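Local structure of tail spike protein (Acinetobacter phage vB_AbaP_AS12, 6EU4) at residues V236-V246 / W264-G275; A545-T553 / S562-R570. The protein is a trimeric phage tailspike that probably recognises, and may cleave, the surface polysaccharide of its Acinetobacter baumannii host. One frame throughout, in Å; residues are numbered along the deposited sequence. Where two conformers were deposited one is given.

Interaction 1 (V236-V246 / W264-G275); sequences VDAWMCTWERV and WTPNNTTQTFIG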
loop_
_atom_site.group_PDB
_atom_site.type_symbol
_atom_site.label_atom_id
_atom_site.label_comp_id
_atom_site.label_asym_id
_atom_site.label_seq_id
_atom_site.Cartn_x
_atom_site.Cartn_y
_atom_site.Cartn_z
ATOM N N VAL A 236 1.147 20.758 15.474
ATOM C CA VAL A 236 2.193 20.303 16.394
ATOM C C VAL A 236 2.004 18.839 16.785
ATOM O O VAL A 236 2.962 18.057 16.813
ATOM C CB VAL A 236 2.226 21.189 17.660
ATOM C CG1 VAL A 236 3.193 20.637 18.678
ATOM C CG2 VAL A 236 2.579 22.640 17.329
ATOM N N ASP A 237 0.780 18.472 17.164
ATOM C CA ASP A 237 0.460 17.150 17.698
ATOM C C ASP A 237 -0.928 16.832 17.158
ATOM O O ASP A 237 -1.923 17.404 17.620
ATOM C CB ASP A 237 0.497 17.144 19.227
ATOM C CG ASP A 237 0.236 15.761 19.842
ATOM O OD1 ASP A 237 -0.441 14.910 19.238
ATOM O OD2 ASP A 237 0.692 15.547 20.989
ATOM N N ALA A 238 -0.972 15.960 16.156
ATOM C CA ALA A 238 -2.190 15.495 15.515
ATOM C C ALA A 238 -2.216 13.980 15.601
ATOM O O ALA A 238 -1.206 13.320 15.321
ATOM C CB ALA A 238 -2.240 15.953 14.045
ATOM N N TRP A 239 -3.351 13.423 15.994
ATOM C CA TRP A 239 -3.466 11.972 15.991
ATOM C C TRP A 239 -4.860 11.534 15.577
ATOM O O TRP A 239 -5.861 12.202 15.859
ATOM C CB TRP A 239 -3.070 11.390 17.344
ATOM C CG TRP A 239 -3.803 11.900 18.559
ATOM C CD1 TRP A 239 -3.582 13.083 19.238
ATOM C CD2 TRP A 239 -4.848 11.231 19.253
ATOM N NE1 TRP A 239 -4.425 13.169 20.313
ATOM C CE2 TRP A 239 -5.216 12.047 20.343
ATOM C CE3 TRP A 239 -5.509 10.008 19.062
ATOM C CZ2 TRP A 239 -6.226 11.690 21.229
ATOM C CZ3 TRP A 239 -6.501 9.651 19.954
ATOM C CH2 TRP A 239 -6.844 10.493 21.025
HETATM N N MSE A 240 -4.910 10.415 14.863
HETATM C CA MSE A 240 -6.180 9.877 14.394
HETATM C C MSE A 240 -6.980 10.929 13.622
HETATM O O MSE A 240 -8.133 11.233 13.961
HETATM C CB MSE A 240 -7.003 9.323 15.563
HETATM C CG MSE A 240 -6.501 8.003 16.064
HETATM SE SE MSE A 240 -7.004 6.583 14.779
HETATM C CE MSE A 240 -5.887 5.168 15.509
ATOM N N CYS A 241 -6.372 11.462 12.557
ATOM C CA CYS A 241 -7.061 12.377 11.655
ATOM C C CYS A 241 -6.894 11.894 10.228
ATOM O O CYS A 241 -5.832 11.376 9.857
ATOM C CB CYS A 241 -6.539 13.811 11.758
ATOM S SG CYS A 241 -6.762 14.607 13.363
ATOM N N THR A 242 -7.953 12.050 9.435
ATOM C CA THR A 242 -7.876 11.796 8.006
ATOM C C THR A 242 -8.096 13.088 7.240
ATOM O O THR A 242 -8.838 13.980 7.670
ATOM C CB THR A 242 -8.890 10.746 7.543
ATOM O OG1 THR A 242 -10.214 11.251 7.714
ATOM C CG2 THR A 242 -8.734 9.450 8.331
ATOM N N TRP A 243 -7.412 13.166 6.100
ATOM C CA TRP A 243 -7.383 14.334 5.231
ATOM C C TRP A 243 -7.631 13.824 3.822
ATOM O O TRP A 243 -6.836 13.031 3.310
ATOM C CB TRP A 243 -6.026 15.051 5.297
ATOM C CG TRP A 243 -5.539 15.378 6.707
ATOM C CD1 TRP A 243 -4.961 14.507 7.588
ATOM C CD2 TRP A 243 -5.589 16.647 7.377
ATOM N NE1 TRP A 243 -4.658 15.151 8.764
ATOM C CE2 TRP A 243 -5.035 16.462 8.665
ATOM C CE3 TRP A 243 -6.045 17.915 7.021
ATOM C CZ2 TRP A 243 -4.937 17.495 9.590
ATOM C CZ3 TRP A 243 -5.934 18.944 7.942
ATOM C CH2 TRP A 243 -5.383 18.724 9.209
ATOM N N GLU A 244 -8.751 14.226 3.215
ATOM C CA GLU A 244 -9.125 13.767 1.879
ATOM C C GLU A 244 -9.354 14.983 1.004
ATOM O O GLU A 244 -10.148 15.859 1.363
ATOM C CB GLU A 244 -10.393 12.904 1.914
ATOM C CG GLU A 244 -10.773 12.367 0.527
ATOM C CD GLU A 244 -12.028 11.488 0.506
ATOM O OE1 GLU A 244 -12.706 11.336 1.543
ATOM O OE2 GLU A 244 -12.325 10.919 -0.568
ATOM N N ARG A 245 -8.648 15.053 -0.122
ATOM C CA ARG A 245 -8.785 16.162 -1.066
ATOM C C ARG A 245 -8.559 17.512 -0.393
ATOM O O ARG A 245 -9.275 18.493 -0.647
ATOM C CB ARG A 245 -10.146 16.106 -1.763
ATOM C CG ARG A 245 -10.161 15.025 -2.857
ATOM C CD ARG A 245 -9.806 15.567 -4.222
ATOM N NE ARG A 245 -8.525 16.252 -4.206
ATOM C CZ ARG A 245 -8.359 17.564 -4.234
ATOM N NH1 ARG A 245 -7.125 18.058 -4.166
ATOM N NH2 ARG A 245 -9.399 18.381 -4.339
ATOM N N VAL A 246 -7.510 17.573 0.427
ATOM C CA VAL A 246 -7.062 18.814 1.042
ATOM C C VAL A 246 -5.892 19.332 0.226
ATOM O O VAL A 246 -4.927 18.599 -0.047
ATOM C CB VAL A 246 -6.683 18.602 2.517
ATOM C CG1 VAL A 246 -6.094 19.869 3.114
ATOM C CG2 VAL A 246 -7.912 18.179 3.293
ATOM N N TRP A 264 4.916 22.709 23.384
ATOM C CA TRP A 264 4.413 21.339 23.342
ATOM C C TRP A 264 5.384 20.447 22.582
ATOM O O TRP A 264 5.850 20.807 21.499
ATOM C CB TRP A 264 3.056 21.329 22.657
ATOM C CG TRP A 264 2.246 20.101 22.772
ATOM C CD1 TRP A 264 2.358 18.957 22.020
ATOM C CD2 TRP A 264 1.142 19.895 23.658
ATOM N NE1 TRP A 264 1.393 18.060 22.394
ATOM C CE2 TRP A 264 0.635 18.607 23.397
ATOM C CE3 TRP A 264 0.533 20.678 24.644
ATOM C CZ2 TRP A 264 -0.446 18.080 24.092
ATOM C CZ3 TRP A 264 -0.540 20.156 25.336
ATOM C CH2 TRP A 264 -1.021 18.864 25.055
ATOM N N THR A 265 5.674 19.281 23.138
ATOM C CA THR A 265 6.559 18.341 22.456
ATOM C C THR A 265 5.897 17.742 21.217
ATOM O O THR A 265 4.861 17.067 21.347
ATOM C CB THR A 265 6.956 17.236 23.423
ATOM O OG1 THR A 265 7.724 17.818 24.495
ATOM C CG2 THR A 265 7.764 16.166 22.722
ATOM N N PRO A 266 6.477 17.902 20.023
ATOM C CA PRO A 266 5.874 17.309 18.821
ATOM C C PRO A 266 5.721 15.804 18.918
ATOM O O PRO A 266 6.630 15.080 19.333
ATOM C CB PRO A 266 6.854 17.685 17.705
ATOM C CG PRO A 266 7.482 18.928 18.180
ATOM C CD PRO A 266 7.617 18.766 19.672
ATOM N N ASN A 267 4.555 15.336 18.493
ATOM C CA ASN A 267 4.264 13.914 18.383
ATOM C C ASN A 267 2.998 13.771 17.563
ATOM O O ASN A 267 2.074 14.561 17.732
ATOM C CB ASN A 267 4.068 13.267 19.759
ATOM C CG ASN A 267 3.969 11.760 19.677
ATOM O OD1 ASN A 267 2.928 11.163 19.970
ATOM N ND2 ASN A 267 5.045 11.136 19.247
ATOM N N ASN A 268 2.947 12.753 16.697
ATOM C CA ASN A 268 1.789 12.559 15.836
ATOM C C ASN A 268 1.583 11.069 15.609
ATOM O O ASN A 268 2.543 10.296 15.611
ATOM C CB ASN A 268 1.941 13.204 14.461
ATOM C CG ASN A 268 2.259 14.679 14.522
ATOM O OD1 ASN A 268 1.361 15.510 14.608
ATOM N ND2 ASN A 268 3.543 15.008 14.485
ATOM N N THR A 269 0.328 10.664 15.417
ATOM C CA THR A 269 0.080 9.309 14.955
ATOM C C THR A 269 -1.035 9.305 13.924
ATOM O O THR A 269 -1.872 10.203 13.863
ATOM C CB THR A 269 -0.326 8.312 16.060
ATOM O OG1 THR A 269 -1.673 8.590 16.442
ATOM C CG2 THR A 269 0.606 8.366 17.267
ATOM N N THR A 270 -1.030 8.247 13.126
ATOM C CA THR A 270 -2.185 7.812 12.332
ATOM C C THR A 270 -2.864 8.987 11.612
ATOM O O THR A 270 -4.077 9.221 11.716
ATOM C CB THR A 270 -3.173 7.010 13.201
ATOM O OG1 THR A 270 -3.566 7.739 14.375
ATOM C CG2 THR A 270 -2.554 5.678 13.607
ATOM N N GLN A 271 -2.063 9.693 10.802
ATOM C CA GLN A 271 -2.571 10.678 9.844
ATOM C C GLN A 271 -2.623 10.035 8.465
ATOM O O GLN A 271 -1.622 9.483 7.998
ATOM C CB GLN A 271 -1.690 11.931 9.785
ATOM C CG GLN A 271 -1.513 12.634 11.118
ATOM C CD GLN A 271 -2.808 13.226 11.643
ATOM O OE1 GLN A 271 -3.354 14.177 11.075
ATOM N NE2 GLN A 271 -3.306 12.671 12.741
ATOM N N THR A 272 -3.792 10.073 7.832
ATOM C CA THR A 272 -3.954 9.583 6.469
ATOM C C THR A 272 -4.253 10.760 5.554
ATOM O O THR A 272 -5.092 11.606 5.881
ATOM C CB THR A 272 -5.099 8.564 6.353
ATOM O OG1 THR A 272 -4.867 7.445 7.217
ATOM C CG2 THR A 272 -5.176 8.001 4.919
ATOM N N PHE A 273 -3.597 10.775 4.389
ATOM C CA PHE A 273 -3.811 11.779 3.350
ATOM C C PHE A 273 -4.163 11.058 2.065
ATOM O O PHE A 273 -3.362 10.259 1.571
ATOM C CB PHE A 273 -2.565 12.638 3.133
ATOM C CG PHE A 273 -2.097 13.342 4.378
ATOM C CD1 PHE A 273 -1.227 12.719 5.252
ATOM C CD2 PHE A 273 -2.519 14.630 4.672
ATOM C CE1 PHE A 273 -0.803 13.363 6.408
ATOM C CE2 PHE A 273 -2.098 15.264 5.840
ATOM C CZ PHE A 273 -1.241 14.635 6.686
ATOM N N ILE A 274 -5.354 11.329 1.539
ATOM C CA ILE A 274 -5.857 10.702 0.323
ATOM C C ILE A 274 -6.165 11.808 -0.668
ATOM O O ILE A 274 -7.028 12.658 -0.402
ATOM C CB ILE A 274 -7.109 9.855 0.606
ATOM C CG1 ILE A 274 -6.727 8.732 1.587
ATOM C CG2 ILE A 274 -7.658 9.262 -0.687
ATOM C CD1 ILE A 274 -7.889 7.873 2.033
ATOM N N GLY A 275 -5.481 11.795 -1.810
ATOM C CA GLY A 275 -5.765 12.806 -2.830
ATOM C C GLY A 275 -5.538 14.227 -2.361
ATOM O O GLY A 275 -6.254 15.144 -2.790
HETATM O O HOH W 1 0.224 11.834 19.553
#
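From Trp239 with Thr269 to Glu244 with Ile274 the two segments pair in parallel, interrupted at the corner at Met240, and strands 241-244 and 268-274 run 9° apart with axes 4.7 Å from each other. Trp243 and Phe273, in register, form an offset stack: ring centroids lie 4.5 Å apart with planes at 14°, and CE2 of Phe273 sits over the pyrrole part of the indole. Trp243 NE1 also donates to Gln271 OE1 at 2.8 Å, nearly straight at 172° and in the indole plane. Gln271 is bent at chi2, and its NE2 gives a 3.1 Å bond to Thr269 O. That oxygen takes a second bond from the N of Met240, a selenomethionine, on the opposite face of its carbonyl plane. Such in-register stacking of like residues on successive coils characterises a right-handed parallel beta-helix, the usual tailspike fold, and Tyr221, on the paired strand 219-229 of the preceding coil, also stacks with Trp243. At the corner, Thr270 OG1 accepts a weak bond from Met240 N. Near the loop, Trp264 NE1 meets Asp237 OD2 at 3.0 Å on the anti side of the carboxylate; Tyr187 hydrogen-bonds the same oxygen. At the other end Arg245, folded at chi2 and chi3, reaches Gly275 O with NE at 2.9 Å. Glu244 salt-bridges Lys222 of its own chain through OE1, and Lys222 and Thr242 of the third subunit bind OE2, which places it at the trimer interface.

Interaction 2 (A545-T553 / S562-R570); sequences ASATFWLRT and SWCRLYHYR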
loop_
_atom_site.group_PDB
_atom_site.type_symbol
_atom_site.label_atom_id
_atom_site.label_comp_id
_atom_site.label_asym_id
_atom_site.label_seq_id
_atom_site.Cartn_x
_atom_site.Cartn_y
_atom_site.Cartn_z
ATOM N N ALA A 545 39.672 -29.446 -27.663
ATOM C CA ALA A 545 39.561 -30.796 -27.125
ATOM C C ALA A 545 40.519 -31.030 -25.958
ATOM O O ALA A 545 40.876 -32.181 -25.681
ATOM C CB ALA A 545 39.800 -31.828 -28.233
ATOM N N SER A 546 40.931 -29.976 -25.263
ATOM C CA SER A 546 41.879 -30.091 -24.159
ATOM C C SER A 546 41.896 -28.758 -23.429
ATOM O O SER A 546 41.357 -27.765 -23.914
ATOM C CB SER A 546 43.281 -30.447 -24.654
ATOM O OG SER A 546 43.783 -29.407 -25.474
ATOM N N ALA A 547 42.525 -28.750 -22.254
ATOM C CA ALA A 547 42.730 -27.520 -21.502
ATOM C C ALA A 547 44.004 -27.632 -20.679
ATOM O O ALA A 547 44.518 -28.729 -20.432
ATOM C CB ALA A 547 41.544 -27.215 -20.579
ATOM N N THR A 548 44.516 -26.475 -20.272
ATOM C CA THR A 548 45.475 -26.391 -19.187
ATOM C C THR A 548 44.792 -25.705 -18.013
ATOM O O THR A 548 43.913 -24.855 -18.189
ATOM C CB THR A 548 46.760 -25.641 -19.598
ATOM O OG1 THR A 548 46.447 -24.363 -20.166
ATOM C CG2 THR A 548 47.556 -26.462 -20.607
ATOM N N PHE A 549 45.184 -26.122 -16.815
ATOM C CA PHE A 549 44.527 -25.737 -15.573
ATOM C C PHE A 549 45.538 -25.007 -14.695
ATOM O O PHE A 549 46.647 -25.503 -14.486
ATOM C CB PHE A 549 43.991 -26.968 -14.850
ATOM C CG PHE A 549 43.248 -27.936 -15.740
ATOM C CD1 PHE A 549 41.976 -27.641 -16.198
ATOM C CD2 PHE A 549 43.799 -29.171 -16.072
ATOM C CE1 PHE A 549 41.289 -28.529 -17.007
ATOM C CE2 PHE A 549 43.102 -30.062 -16.876
ATOM C CZ PHE A 549 41.846 -29.733 -17.341
ATOM N N TRP A 550 45.137 -23.859 -14.142
ATOM C CA TRP A 550 46.069 -22.937 -13.514
ATOM C C TRP A 550 45.493 -22.373 -12.219
ATOM O O TRP A 550 44.312 -22.006 -12.171
ATOM C CB TRP A 550 46.375 -21.763 -14.441
ATOM C CG TRP A 550 46.913 -22.127 -15.802
ATOM C CD1 TRP A 550 46.191 -22.529 -16.898
ATOM C CD2 TRP A 550 48.279 -22.079 -16.219
ATOM N NE1 TRP A 550 47.031 -22.738 -17.958
ATOM C CE2 TRP A 550 48.317 -22.458 -17.573
ATOM C CE3 TRP A 550 49.479 -21.745 -15.577
ATOM C CZ2 TRP A 550 49.506 -22.526 -18.300
ATOM C CZ3 TRP A 550 50.661 -21.798 -16.309
ATOM C CH2 TRP A 550 50.664 -22.199 -17.653
ATOM N N LEU A 551 46.359 -22.245 -11.204
ATOM C CA LEU A 551 46.034 -21.615 -9.933
ATOM C C LEU A 551 47.018 -20.493 -9.626
ATOM O O LEU A 551 48.213 -20.616 -9.892
ATOM C CB LEU A 551 46.076 -22.624 -8.788
ATOM C CG LEU A 551 45.052 -23.763 -8.843
ATOM C CD1 LEU A 551 45.276 -24.730 -7.688
ATOM C CD2 LEU A 551 43.629 -23.244 -8.781
ATOM N N ARG A 552 46.520 -19.419 -9.020
ATOM C CA ARG A 552 47.413 -18.440 -8.407
ATOM C C ARG A 552 46.708 -17.785 -7.226
ATOM O O ARG A 552 45.492 -17.865 -7.086
ATOM C CB ARG A 552 47.883 -17.381 -9.405
ATOM C CG ARG A 552 46.786 -16.409 -9.908
ATOM C CD ARG A 552 47.409 -15.242 -10.677
ATOM N NE ARG A 552 46.377 -14.383 -11.239
ATOM C CZ ARG A 552 46.609 -13.318 -11.999
ATOM N NH1 ARG A 552 47.848 -12.933 -12.297
ATOM N NH2 ARG A 552 45.584 -12.627 -12.470
ATOM N N THR A 553 47.501 -17.164 -6.354
ATOM C CA THR A 553 46.987 -16.483 -5.176
ATOM C C THR A 553 47.561 -15.083 -5.100
ATOM O O THR A 553 48.640 -14.798 -5.625
ATOM C CB THR A 553 47.346 -17.223 -3.883
ATOM O OG1 THR A 553 48.755 -17.412 -3.826
ATOM C CG2 THR A 553 46.644 -18.571 -3.815
ATOM N N SER A 562 52.957 -15.936 -8.995
ATOM C CA SER A 562 53.015 -16.543 -10.323
ATOM C C SER A 562 51.940 -17.611 -10.505
ATOM O O SER A 562 51.556 -18.317 -9.567
ATOM C CB SER A 562 54.389 -17.168 -10.564
ATOM O OG SER A 562 55.421 -16.203 -10.437
ATOM N N TRP A 563 51.467 -17.741 -11.743
ATOM C CA TRP A 563 50.532 -18.807 -12.087
ATOM C C TRP A 563 51.195 -20.182 -11.977
ATOM O O TRP A 563 52.370 -20.354 -12.321
ATOM C CB TRP A 563 50.033 -18.625 -13.515
ATOM C CG TRP A 563 48.965 -17.608 -13.734
ATOM C CD1 TRP A 563 49.108 -16.389 -14.339
ATOM C CD2 TRP A 563 47.580 -17.735 -13.411
ATOM N NE1 TRP A 563 47.900 -15.753 -14.403
ATOM C CE2 TRP A 563 46.942 -16.552 -13.842
ATOM C CE3 TRP A 563 46.819 -18.726 -12.796
ATOM C CZ2 TRP A 563 45.578 -16.337 -13.683
ATOM C CZ3 TRP A 563 45.458 -18.518 -12.635
ATOM C CH2 TRP A 563 44.851 -17.315 -13.080
ATOM N N CYS A 564 50.398 -21.172 -11.562
ATOM C CA CYS A 564 50.839 -22.546 -11.342
ATOM C C CYS A 564 50.001 -23.495 -12.189
ATOM O O CYS A 564 48.793 -23.637 -11.961
ATOM C CB CYS A 564 50.717 -22.925 -9.866
ATOM S SG CYS A 564 51.766 -21.915 -8.789
ATOM N N ARG A 565 50.643 -24.167 -13.136
ATOM C CA ARG A 565 49.962 -25.142 -13.980
ATOM C C ARG A 565 49.879 -26.493 -13.281
ATOM O O ARG A 565 50.898 -27.055 -12.881
ATOM C CB ARG A 565 50.695 -25.276 -15.313
ATOM C CG ARG A 565 50.082 -26.269 -16.293
ATOM C CD ARG A 565 50.835 -26.202 -17.631
ATOM N NE ARG A 565 50.602 -27.361 -18.487
ATOM C CZ ARG A 565 50.842 -27.388 -19.801
ATOM N NH1 ARG A 565 51.319 -26.313 -20.421
ATOM N NH2 ARG A 565 50.602 -28.485 -20.502
ATOM N N LEU A 566 48.667 -27.027 -13.169
ATOM C CA LEU A 566 48.456 -28.271 -12.442
ATOM C C LEU A 566 48.943 -29.474 -13.237
ATOM O O LEU A 566 48.805 -29.545 -14.462
ATOM C CB LEU A 566 46.979 -28.453 -12.101
ATOM C CG LEU A 566 46.351 -27.371 -11.222
ATOM C CD1 LEU A 566 44.927 -27.763 -10.871
ATOM C CD2 LEU A 566 47.179 -27.163 -9.965
ATOM N N TYR A 567 49.511 -30.433 -12.520
ATOM C CA TYR A 567 49.894 -31.704 -13.108
ATOM C C TYR A 567 48.740 -32.698 -13.001
ATOM O O TYR A 567 48.096 -32.813 -11.953
ATOM C CB TYR A 567 51.123 -32.254 -12.389
ATOM C CG TYR A 567 52.452 -31.574 -12.647
ATOM C CD1 TYR A 567 52.780 -31.063 -13.893
ATOM C CD2 TYR A 567 53.412 -31.526 -11.646
ATOM C CE1 TYR A 567 54.039 -30.504 -14.137
ATOM C CE2 TYR A 567 54.660 -30.960 -11.867
ATOM C CZ TYR A 567 54.971 -30.450 -13.115
ATOM O OH TYR A 567 56.230 -29.920 -13.332
ATOM N N HIS A 568 48.469 -33.419 -14.090
ATOM C CA HIS A 568 47.385 -34.398 -14.096
ATOM C C HIS A 568 47.745 -35.541 -15.035
ATOM O O HIS A 568 48.734 -35.474 -15.774
ATOM C CB HIS A 568 46.065 -33.762 -14.522
ATOM C CG HIS A 568 46.102 -33.207 -15.908
ATOM N ND1 HIS A 568 45.877 -33.981 -17.028
ATOM C CD2 HIS A 568 46.358 -31.954 -16.357
ATOM C CE1 HIS A 568 45.972 -33.222 -18.107
ATOM N NE2 HIS A 568 46.276 -31.989 -17.727
ATOM N N TYR A 569 46.917 -36.596 -15.016
ATOM C CA TYR A 569 47.350 -37.870 -15.591
ATOM C C TYR A 569 47.215 -37.939 -17.106
ATOM O O TYR A 569 47.643 -38.933 -17.701
ATOM C CB TYR A 569 46.616 -39.050 -14.927
ATOM C CG TYR A 569 45.260 -39.492 -15.460
ATOM C CD1 TYR A 569 44.373 -38.608 -16.075
ATOM C CD2 TYR A 569 44.859 -40.815 -15.302
ATOM C CE1 TYR A 569 43.132 -39.041 -16.531
ATOM C CE2 TYR A 569 43.620 -41.247 -15.752
ATOM C CZ TYR A 569 42.768 -40.357 -16.363
ATOM O OH TYR A 569 41.551 -40.799 -16.807
ATOM N N ARG A 570 46.697 -36.900 -17.741
ATOM C CA ARG A 570 46.575 -36.855 -19.191
ATOM C C ARG A 570 47.553 -35.842 -19.796
ATOM O O ARG A 570 47.320 -35.304 -20.879
ATOM C CB ARG A 570 45.115 -36.559 -19.545
ATOM C CG ARG A 570 44.724 -36.728 -20.969
ATOM C CD ARG A 570 43.195 -36.645 -21.122
ATOM N NE ARG A 570 42.433 -37.533 -20.240
ATOM C CZ ARG A 570 42.143 -38.804 -20.504
ATOM N NH1 ARG A 570 42.588 -39.397 -21.604
ATOM N NH2 ARG A 570 41.421 -39.503 -19.648
HETATM O O HOH W 2 46.813 -29.743 -19.264
HETATM O O HOH W 3 47.171 -28.212 -16.640
#
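Arg552 leaves its strand with CG between backbone N and carbonyl carbon (chi1 68°) and then runs extended to NE, a course that lays the whole chain over one face of the Trp563 indole. CG stands above the six-membered ring, 3.6 Å from its centroid, as a CH-pi contact. Farther out the guanidinium lies almost flat on the ring, planes 14° apart, with NE 3.2 Å from Trp563 CZ2. Trp550 CB also packs against that indole, 3.5 Å from Trp563 CE3. Trp550 in turn offers a face of its own benzo ring to Arg565, whose CB lies 3.7 Å from the ring centroid. With CG of Arg565 anti to N, its straight chain carries the guanidinium to Thr548, whose CG2 sits over the centre of the group, 3.5 Å from CZ, while NH2 forms a salt bridge with Asp571. In the backbone the antiparallel pairing is short: Leu551 and Cys564 bond in both directions, and Leu566 N donates to Phe549 O at 2.9 Å. Leu551 CD1 packs on Leu566 CD2, while Phe549 points an edge at the face of His568, planes at 69°. Strand 564-565 is the edge strand of its sheet within this chain, and both neighbouring subunits pack against the hairpin. Because Gln537 and Thr488 hold Arg552 NH2, and Gly512 O binds Trp563 NE1, these polar ends are satisfied by partners outside the two segments; the nearly parallel faces can meet by dispersion, while the cation-pi partner of Arg552 is Tyr560.

Overall arrangement
Following the chain from the N terminus, interaction 1 comes first: 236-246 returns to 264-275 after 17 intervening residues, which, with parts of the two segments, complete one coil of the beta-helical body. Interaction 2 opens only after that contact has closed, when 545-553 meets 562-570 across an eight-residue connection to complete a hairpin. The two are therefore in series, neither nested nor crossed. The centres of interaction 1 and interaction 2 are 69 Å apart. Their nearest atoms are about 56 Å apart, so they do not touch. Interaction 1 joins successive coils by parallel pairing, whereas interaction 2 joins adjacent antiparallel strands in the C-terminal sheet. Both touch the second subunit, so each adjoins the trimer interface.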